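Local atomic coordinates of catalase-3 (Neurospora crassa, PDB entry 4AJ9), a protein that breaks down hydrogen peroxide into oxygen and water with the help of a heme cofactor. Residues C[568-571]-C[572-575]. Sequence-based numbering, arbitrary orientation.
Sequences YLAS and GVDQ
Ala-570 and Val-573 close a type II beta turn that reverses the chain: the amide N of Val-573 donates to the carbonyl O of Ala-570 over 3.1 Å. Ser-571 and Gly-572 occupy the two exposed corners. Glycine suits the second of them, because its positive phi (94°) would drive a side chain against the carbonyl O of Ser-571. An inverse gamma turn centred on Leu-569, in which Ala-570 N bonds to Tyr-568 O at 2.8 Å, runs into the beta turn and shares Ala-570 with it.

The apolar contacts gather round Val-573, whose branched side chain points back at the first limb. Its CG1, anti to the backbone N (chi1 178°), reaches Leu-569 CD2 at 3.9 Å and lies 3.5 Å from the carbonyl O of Tyr-568. The other branch, CG2, meets Ala-570 CB at 4.1 Å; the methyl of alanine adds a small apolar surface beside it, whereas leucine has the length to bring its CD2 across to the returning limb.

Past the turn, the Asp-574 carboxylate forms a salt bridge with Lys-552 and accepts a hydrogen bond from Val-564 N. The reversal lies in the C-terminal domain of this long catalase, in the loop between strand 561-566 and strand 575-576, which runs parallel beside it as the outermost strand of the parallel sheet within this chain. Ala-570 and Val-573 rest on Leu-545 of helix 544-557, while Tyr-568 packs on Val-497 and Leu-569 on Leu-499, both of a second subunit.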
loop_
_atom_site.group_PDB
_atom_site.type_symbol
_atom_site.label_atom_id
_atom_site.label_comp_id
_atom_site.label_asym_id
_atom_site.label_seq_id
_atom_site.Cartn_x
_atom_site.Cartn_y
_atom_site.Cartn_z
ATOM N N TYR C 568 42.833 17.780 -22.735
ATOM C CA TYR C 568 42.110 18.543 -21.721
ATOM C C TYR C 568 41.175 19.533 -22.402
ATOM O O TYR C 568 41.210 19.690 -23.624
ATOM C CB TYR C 568 43.064 19.269 -20.751
ATOM C CG TYR C 568 43.998 20.285 -21.394
ATOM C CD1 TYR C 568 43.595 21.593 -21.612
ATOM C CD2 TYR C 568 45.290 19.929 -21.762
ATOM C CE1 TYR C 568 44.452 22.523 -22.195
ATOM C CE2 TYR C 568 46.148 20.845 -22.347
ATOM C CZ TYR C 568 45.726 22.137 -22.558
ATOM O OH TYR C 568 46.590 23.041 -23.135
ATOM N N LEU C 569 40.347 20.212 -21.622
ATOM C CA LEU C 569 39.314 21.047 -22.211
ATOM C C LEU C 569 39.817 22.425 -22.620
ATOM O O LEU C 569 39.387 23.433 -22.067
ATOM C CB LEU C 569 38.133 21.195 -21.253
ATOM C CG LEU C 569 37.411 19.898 -20.893
ATOM C CD1 LEU C 569 36.277 20.210 -19.950
ATOM C CD2 LEU C 569 36.907 19.170 -22.150
ATOM N N ALA C 570 40.718 22.471 -23.595
ATOM C CA ALA C 570 41.142 23.748 -24.153
ATOM C C ALA C 570 39.956 24.361 -24.891
ATOM O O ALA C 570 38.900 23.731 -25.009
ATOM C CB ALA C 570 42.314 23.552 -25.096
ATOM N N SER C 571 40.113 25.588 -25.378
ATOM C CA SER C 571 39.057 26.214 -26.166
ATOM C C SER C 571 38.745 25.348 -27.381
ATOM O O SER C 571 39.646 24.931 -28.093
ATOM C CB SER C 571 39.475 27.614 -26.616
ATOM O OG SER C 571 38.474 28.201 -27.430
ATOM N N GLY C 572 37.465 25.064 -27.595
ATOM C CA GLY C 572 37.047 24.265 -28.731
ATOM C C GLY C 572 36.893 22.784 -28.437
ATOM O O GLY C 572 36.350 22.042 -29.247
ATOM N N VAL C 573 37.376 22.342 -27.280
ATOM C CA VAL C 573 37.320 20.926 -26.937
ATOM C C VAL C 573 36.034 20.570 -26.193
ATOM O O VAL C 573 35.678 21.213 -25.210
ATOM C CB VAL C 573 38.533 20.516 -26.091
ATOM C CG1 VAL C 573 38.428 19.051 -25.696
ATOM C CG2 VAL C 573 39.821 20.789 -26.864
ATOM N N ASP C 574 35.341 19.540 -26.665
ATOM C CA ASP C 574 34.062 19.165 -26.070
ATOM C C ASP C 574 34.210 18.074 -25.017
ATOM O O ASP C 574 33.366 17.958 -24.126
ATOM C CB ASP C 574 33.068 18.698 -27.137
ATOM C CG ASP C 574 32.817 19.748 -28.199
ATOM O OD1 ASP C 574 32.329 20.845 -27.859
ATOM O OD2 ASP C 574 33.086 19.466 -29.384
ATOM N N GLN C 575 35.269 17.272 -25.131
ATOM C CA GLN C 575 35.457 16.124 -24.246
ATOM C C GLN C 575 36.938 15.764 -24.178
ATOM O O GLN C 575 37.655 15.896 -25.169
ATOM C CB GLN C 575 34.659 14.926 -24.775
ATOM C CG GLN C 575 34.401 13.818 -23.776
ATOM C CD GLN C 575 33.545 12.699 -24.370
ATOM O OE1 GLN C 575 33.794 12.241 -25.487
ATOM N NE2 GLN C 575 32.536 12.256 -23.620
#